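Local coordinates for protein A putative transcriptional regulator (Rhodococcus sp., PDB 2HKU) that probably binds DNA as a TetR-family transcriptional regulator through a helix-turn-helix domain, at residues Q202-E205 with T206-N209; A49-H52 with P53-T57; E38-I42 with T43-A47. All blocks are in the same frame, centred on the assembly; numbering follows the deposited sequence.

Contact 1 (Q202-E205 with T206-N209); sequences QIPE and TVRN
R208 folds back over I203 and E205 at the start of helix 205-209, a short C-terminal helix whose N-cap position is held by P204. R208 CB lies 3.5 Å from E205 O, within the first turn. CG of R208, set anti to the carbonyl carbon (chi1 -59°), is directed back toward the loop and packs against I203 CG2 while also lying close to P204 O. CD continues over I203, approaching its CB and carbonyl oxygen. The chain then bends at chi3 (-63°), which brings the guanidinium round to the I203 carbonyl, whose oxygen lies at the edge of the group near its plane. R208 NH1 is modelled as a donor to I203 O, but 2.5 Å is short enough to make the exact geometry doubtful. R208 NH2 ends beside the aliphatic part of E205, 3.4 Å from E205 CG, and E205 CA sits over one guanidinium face. The carboxylate of E205 runs beyond this point, with OE1 4.7 Å from R208 NH2, so any attraction between the charges acts without direct contact.

The backbone adds R208 N to P204 O at 2.9 Å, the first helical bond. V207 is buried alongside the loop, and W155 and T153 touch P204 and V207 respectively; R208 O is bonded to T91 OG1. The branched side chains of I203 and V207 cross at about a right angle, I203 CG2 resting 3.7 Å from V207 CG1.

Contact 2 (A49-H52 with P53-T57); sequences AGAH and PNQVT
H52 and Q55 exchange hydrogen bonds in both directions, which defines a capping box at the start of the helix that follows. The backbone N-H of H52 is taken by Q55 OE1, with H52 N 3.0 Å from Q55 OE1; the N-H...O angle of 168° is nearly straight, and the donor lies in the carbonyl plane of the amide, on a lone pair. In return Q55 N donates to H52 O at 2.8 Å, from above the carbonyl plane. Q55 CG is anti to its carbonyl carbon (chi1 -51°) and the chain is extended beyond it, carrying Q55 OE1 back past A51, to 3.4 Å from A51 CA.

The H52 ring satisfies another early helical N-H: N54 N reaches H52 ND1 at 2.9 Å, in the ring plane, so ND1 serves as an acceptor. P53, which has no N-H to offer, instead places CD over one face of this ring, 3.9 Å from its centroid, a CH-pi contact.

Replacing Q55 with an alanine would probably leave the H52 N-H without its acceptor and the loop freer to move. G50 closes the preceding helix with a Schellman motif, so one helix ends and the next is capped within a few residues, as expected for the turn between helices 42-49 and 53-60 of the predicted helix-turn-helix motif.

Contact 3 (E38-I42 with T43-A47); sequences EGVPI and TQICA
V40 presents CG1 to two side chains of the next helix and crosses both at about a right angle: I45 CG1 lies 3.8 Å from V40 CG1, and Q44 OE1 is equally near. Having CG1 anti to its backbone N (chi1 173°) is what directs this branch at the helix. Q44 runs obliquely across P41, its amide end beside the CD corner of the proline, Q44 NE2 being 3.5 Å from P41 CD. The aliphatic chains of I42 and I45 also meet at an angle, with I42 CD1 4.0 Å from I45 CD1. On the same residue, I42 CG1 comes to 4.3 Å from C46 SG.

P41 is the N-cap residue of helix 42-49, the first helix of the predicted helix-turn-helix motif of this TetR-type domain. P41 O takes the N-H of Q44, with Q44 N 3.2 Å away and well above the carbonyl plane, and a weaker, longer bond from I45 N. The i to i+4 pattern begins with that weak bond and continues with a stronger one, C46 N to I42 O at 2.8 Å (N-H...O angle 164°).

L32 of helix 21-36 packs against V40, Q44 and I45, and I42 reaches K63 and L66 of helix 63-87. The amine of K63 also holds the loop by hydrogen bonds to the carbonyls of E38 and V40. T43 OG1, on the exposed side, lies 3.8 Å from P41 CB.

Overall arrangement
All three contacts are helix starts, but each is secured differently. Contacts 2 and 3 belong to the predicted helix-turn-helix motif, their centres about 10 Å apart, and they touch: A51 N probably bonds to C46 O, and V56 packs on I42 and C46. Contact 3 is partly buried and depends chiefly on apolar side chains, whereas contact 2, at the surface, relies on polar side-chain caps. Contact 1 lies on the opposite side of the chain's centre, its centre about 51 Å from that of contact 2. It too is partly buried, but there an arginine side chain folds back on the loop, over I203 and beside E205. P41 and P204 share the N-cap position, where contact 2 has H52.

Contact 1 (Q202-E205 with T206-N209)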
loop_
_atom_site.group_PDB
_atom_site.type_symbol
_atom_site.label_atom_id
_atom_site.label_comp_id
_atom_site.label_asym_id
_atom_site.label_seq_id
_atom_site.Cartn_x
_atom_site.Cartn_y
_atom_site.Cartn_z
ATOM N N GLN A 202 -5.589 -3.076 -18.984
ATOM C CA GLN A 202 -6.202 -3.854 -20.095
ATOM C C GLN A 202 -5.987 -3.096 -21.446
ATOM O O GLN A 202 -6.902 -2.501 -21.972
ATOM C CB GLN A 202 -7.676 -4.084 -19.771
ATOM C CG GLN A 202 -8.238 -5.406 -20.272
ATOM C CD GLN A 202 -7.437 -6.631 -19.752
ATOM O OE1 GLN A 202 -6.633 -7.209 -20.502
ATOM N NE2 GLN A 202 -7.639 -7.006 -18.463
ATOM N N ILE A 203 -4.748 -3.045 -21.901
ATOM C CA ILE A 203 -4.315 -2.222 -23.016
ATOM C C ILE A 203 -4.459 -3.142 -24.235
ATOM O O ILE A 203 -3.768 -4.177 -24.274
ATOM C CB ILE A 203 -2.802 -1.892 -22.927
ATOM C CG1 ILE A 203 -2.444 -1.142 -21.649
ATOM C CG2 ILE A 203 -2.340 -1.065 -24.185
ATOM C CD1 ILE A 203 -0.965 -0.862 -21.524
ATOM N N PRO A 204 -5.340 -2.768 -25.205
ATOM C CA PRO A 204 -5.475 -3.515 -26.479
ATOM C C PRO A 204 -4.169 -3.831 -27.157
ATOM O O PRO A 204 -3.216 -3.013 -27.164
ATOM C CB PRO A 204 -6.361 -2.612 -27.327
ATOM C CG PRO A 204 -7.279 -1.885 -26.317
ATOM C CD PRO A 204 -6.306 -1.636 -25.124
ATOM N N GLU A 205 -4.106 -5.036 -27.743
ATOM C CA GLU A 205 -2.866 -5.495 -28.359
ATOM C C GLU A 205 -2.325 -4.493 -29.410
ATOM O O GLU A 205 -1.120 -4.317 -29.524
ATOM C CB GLU A 205 -3.013 -6.907 -28.952
ATOM C CG GLU A 205 -1.708 -7.656 -28.977
ATOM C CD GLU A 205 -1.756 -8.954 -29.791
ATOM O OE1 GLU A 205 -2.855 -9.577 -29.862
ATOM O OE2 GLU A 205 -0.686 -9.340 -30.371
ATOM N N THR A 206 -3.228 -3.841 -30.126
ATOM C CA THR A 206 -2.889 -2.923 -31.242
ATOM C C THR A 206 -2.195 -1.635 -30.727
ATOM O O THR A 206 -1.087 -1.244 -31.206
ATOM C CB THR A 206 -4.122 -2.657 -32.167
ATOM O OG1 THR A 206 -5.246 -2.183 -31.411
ATOM C CG2 THR A 206 -4.545 -3.971 -32.902
ATOM N N VAL A 207 -2.816 -1.051 -29.689
ATOM C CA VAL A 207 -2.168 -0.036 -28.822
ATOM C C VAL A 207 -0.808 -0.472 -28.288
ATOM O O VAL A 207 0.133 0.279 -28.395
ATOM C CB VAL A 207 -3.087 0.367 -27.675
ATOM C CG1 VAL A 207 -2.452 1.531 -26.851
ATOM C CG2 VAL A 207 -4.484 0.713 -28.204
ATOM N N ARG A 208 -0.675 -1.702 -27.763
ATOM C CA ARG A 208 0.606 -2.161 -27.204
ATOM C C ARG A 208 1.696 -2.236 -28.232
ATOM O O ARG A 208 2.884 -2.126 -27.918
ATOM C CB ARG A 208 0.494 -3.525 -26.492
ATOM C CG ARG A 208 -0.486 -3.588 -25.318
ATOM C CD ARG A 208 -0.185 -4.766 -24.328
ATOM N NE ARG A 208 -0.302 -6.109 -24.927
ATOM C CZ ARG A 208 -1.435 -6.805 -25.090
ATOM N NH1 ARG A 208 -2.620 -6.340 -24.697
ATOM N NH2 ARG A 208 -1.376 -8.003 -25.652
ATOM N N ASN A 209 1.312 -2.514 -29.469
ATOM C CA ASN A 209 2.308 -2.734 -30.557
ATOM C C ASN A 209 2.790 -1.458 -31.221
ATOM O O ASN A 209 3.875 -1.439 -31.818
ATOM C CB ASN A 209 1.744 -3.666 -31.632
ATOM C CG ASN A 209 1.444 -5.023 -31.090
ATOM O OD1 ASN A 209 2.262 -5.591 -30.348
ATOM N ND2 ASN A 209 0.253 -5.554 -31.424
#

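Contact 2 (A49-H52 with P53-T57)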
loop_
_atom_site.group_PDB
_atom_site.type_symbol
_atom_site.label_atom_id
_atom_site.label_comp_id
_atom_site.label_asym_id
_atom_site.label_seq_id
_atom_site.Cartn_x
_atom_site.Cartn_y
_atom_site.Cartn_z
ATOM N N ALA A 49 27.982 10.761 7.120
ATOM C CA ALA A 49 28.073 12.008 6.403
ATOM C C ALA A 49 29.299 12.891 6.754
ATOM O O ALA A 49 29.466 13.964 6.162
ATOM C CB ALA A 49 26.763 12.798 6.584
ATOM N N GLY A 50 30.120 12.500 7.727
ATOM C CA GLY A 50 31.137 13.432 8.287
ATOM C C GLY A 50 30.506 14.657 8.937
ATOM O O GLY A 50 31.077 15.764 8.943
ATOM N N ALA A 51 29.298 14.464 9.479
ATOM C CA ALA A 51 28.488 15.558 10.057
ATOM C C ALA A 51 28.363 15.448 11.568
ATOM O O ALA A 51 28.494 14.362 12.163
ATOM C CB ALA A 51 27.098 15.608 9.422
ATOM N N HIS A 52 28.147 16.594 12.195
ATOM C CA HIS A 52 27.892 16.622 13.609
ATOM C C HIS A 52 26.381 16.440 13.782
ATOM O O HIS A 52 25.597 17.010 13.018
ATOM C CB HIS A 52 28.379 17.944 14.186
ATOM C CG HIS A 52 28.305 18.011 15.675
ATOM N ND1 HIS A 52 27.124 18.212 16.353
ATOM C CD2 HIS A 52 29.263 17.882 16.621
ATOM C CE1 HIS A 52 27.354 18.200 17.654
ATOM N NE2 HIS A 52 28.646 18.015 17.845
ATOM N N PRO A 53 25.945 15.633 14.777
ATOM C CA PRO A 53 24.493 15.559 15.064
ATOM C C PRO A 53 23.764 16.898 15.095
ATOM O O PRO A 53 22.619 16.957 14.725
ATOM C CB PRO A 53 24.447 14.835 16.408
ATOM C CG PRO A 53 25.650 13.893 16.329
ATOM C CD PRO A 53 26.722 14.698 15.617
ATOM N N ASN A 54 24.431 17.981 15.447
ATOM C CA ASN A 54 23.797 19.318 15.382
ATOM C C ASN A 54 23.281 19.775 14.018
ATOM O O ASN A 54 22.364 20.597 13.938
ATOM C CB ASN A 54 24.785 20.395 15.829
ATOM C CG ASN A 54 24.993 20.392 17.307
ATOM O OD1 ASN A 54 24.064 20.083 18.075
ATOM N ND2 ASN A 54 26.209 20.724 17.731
ATOM N N GLN A 55 23.938 19.309 12.960
ATOM C CA GLN A 55 23.597 19.716 11.612
ATOM C C GLN A 55 22.238 19.102 11.228
ATOM O O GLN A 55 21.475 19.707 10.474
ATOM C CB GLN A 55 24.773 19.375 10.646
ATOM C CG GLN A 55 26.087 19.954 11.239
ATOM C CD GLN A 55 27.278 19.902 10.313
ATOM O OE1 GLN A 55 28.061 18.930 10.322
ATOM N NE2 GLN A 55 27.464 20.972 9.530
ATOM N N VAL A 56 21.926 17.940 11.798
ATOM C CA VAL A 56 20.616 17.351 11.593
ATOM C C VAL A 56 19.475 18.239 12.103
ATOM O O VAL A 56 18.520 18.518 11.371
ATOM C CB VAL A 56 20.558 15.900 12.101
ATOM C CG1 VAL A 56 19.173 15.296 11.872
ATOM C CG2 VAL A 56 21.559 15.134 11.331
ATOM N N THR A 57 19.608 18.745 13.321
ATOM C CA THR A 57 18.576 19.626 13.859
ATOM C C THR A 57 18.550 20.982 13.102
ATOM O O THR A 57 17.467 21.513 12.836
ATOM C CB THR A 57 18.569 19.714 15.427
ATOM O OG1 THR A 57 19.590 20.576 15.882
ATOM C CG2 THR A 57 18.832 18.384 16.047
#

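Contact 3 (E38-I42 with T43-A47)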
loop_
_atom_site.group_PDB
_atom_site.type_symbol
_atom_site.label_atom_id
_atom_site.label_comp_id
_atom_site.label_asym_id
_atom_site.label_seq_id
_atom_site.Cartn_x
_atom_site.Cartn_y
_atom_site.Cartn_z
ATOM N N GLU A 38 13.549 3.363 8.894
ATOM C CA GLU A 38 13.541 4.483 9.759
ATOM C C GLU A 38 14.298 4.331 11.096
ATOM O O GLU A 38 14.760 5.333 11.650
ATOM C CB GLU A 38 12.098 4.861 10.043
ATOM C CG GLU A 38 12.080 6.326 10.410
ATOM C CD GLU A 38 11.218 6.624 11.554
ATOM O OE1 GLU A 38 10.004 6.261 11.448
ATOM O OE2 GLU A 38 11.779 7.234 12.518
ATOM N N GLY A 39 14.460 3.076 11.584
ATOM C CA GLY A 39 15.224 2.827 12.808
ATOM C C GLY A 39 16.745 3.062 12.846
ATOM O O GLY A 39 17.352 3.076 13.946
ATOM N N VAL A 40 17.386 3.224 11.688
ATOM C CA VAL A 40 18.804 3.682 11.608
ATOM C C VAL A 40 19.067 4.837 12.548
ATOM O O VAL A 40 18.390 5.889 12.420
ATOM C CB VAL A 40 19.122 4.218 10.199
ATOM C CG1 VAL A 40 20.594 4.900 10.115
ATOM C CG2 VAL A 40 19.042 3.120 9.213
ATOM N N PRO A 41 20.006 4.679 13.531
ATOM C CA PRO A 41 20.226 5.862 14.348
ATOM C C PRO A 41 20.763 7.074 13.596
ATOM O O PRO A 41 21.578 6.963 12.708
ATOM C CB PRO A 41 21.230 5.400 15.428
ATOM C CG PRO A 41 21.188 3.912 15.449
ATOM C CD PRO A 41 20.813 3.517 13.992
ATOM N N ILE A 42 20.329 8.247 14.008
ATOM C CA ILE A 42 20.945 9.474 13.504
ATOM C C ILE A 42 22.503 9.536 13.526
ATOM O O ILE A 42 23.112 9.974 12.542
ATOM C CB ILE A 42 20.256 10.744 14.161
ATOM C CG1 ILE A 42 20.359 11.935 13.228
ATOM C CG2 ILE A 42 20.786 11.024 15.570
ATOM C CD1 ILE A 42 19.804 11.547 11.759
ATOM N N THR A 43 23.130 9.035 14.602
ATOM C CA THR A 43 24.628 9.016 14.771
ATOM C C THR A 43 25.367 8.266 13.642
ATOM O O THR A 43 26.512 8.594 13.259
ATOM C CB THR A 43 25.073 8.407 16.163
ATOM O OG1 THR A 43 24.507 7.087 16.357
ATOM C CG2 THR A 43 24.674 9.324 17.359
ATOM N N GLN A 44 24.714 7.253 13.116
ATOM C CA GLN A 44 25.234 6.473 12.023
ATOM C C GLN A 44 25.130 7.214 10.712
ATOM O O GLN A 44 25.972 7.036 9.858
ATOM C CB GLN A 44 24.360 5.277 11.897
ATOM C CG GLN A 44 25.054 4.053 11.541
ATOM C CD GLN A 44 24.102 2.901 11.556
ATOM O OE1 GLN A 44 23.557 2.533 10.533
ATOM N NE2 GLN A 44 23.885 2.330 12.724
ATOM N N ILE A 45 24.037 7.986 10.528
ATOM C CA ILE A 45 23.884 8.890 9.383
ATOM C C ILE A 45 24.945 9.996 9.451
ATOM O O ILE A 45 25.568 10.302 8.461
ATOM C CB ILE A 45 22.416 9.468 9.245
ATOM C CG1 ILE A 45 21.466 8.367 8.731
ATOM C CG2 ILE A 45 22.371 10.673 8.339
ATOM C CD1 ILE A 45 19.935 8.604 9.046
ATOM N N CYS A 46 25.113 10.577 10.630
ATOM C CA CYS A 46 26.089 11.625 10.874
ATOM C C CYS A 46 27.513 11.103 10.685
ATOM O O CYS A 46 28.348 11.801 10.084
ATOM C CB CYS A 46 25.908 12.204 12.269
ATOM S SG CYS A 46 24.402 13.175 12.427
ATOM N N ALA A 47 27.794 9.896 11.198
ATOM C CA ALA A 47 29.123 9.247 11.002
ATOM C C ALA A 47 29.380 9.048 9.494
ATOM O O ALA A 47 30.436 9.465 8.978
ATOM C CB ALA A 47 29.252 7.905 11.803
#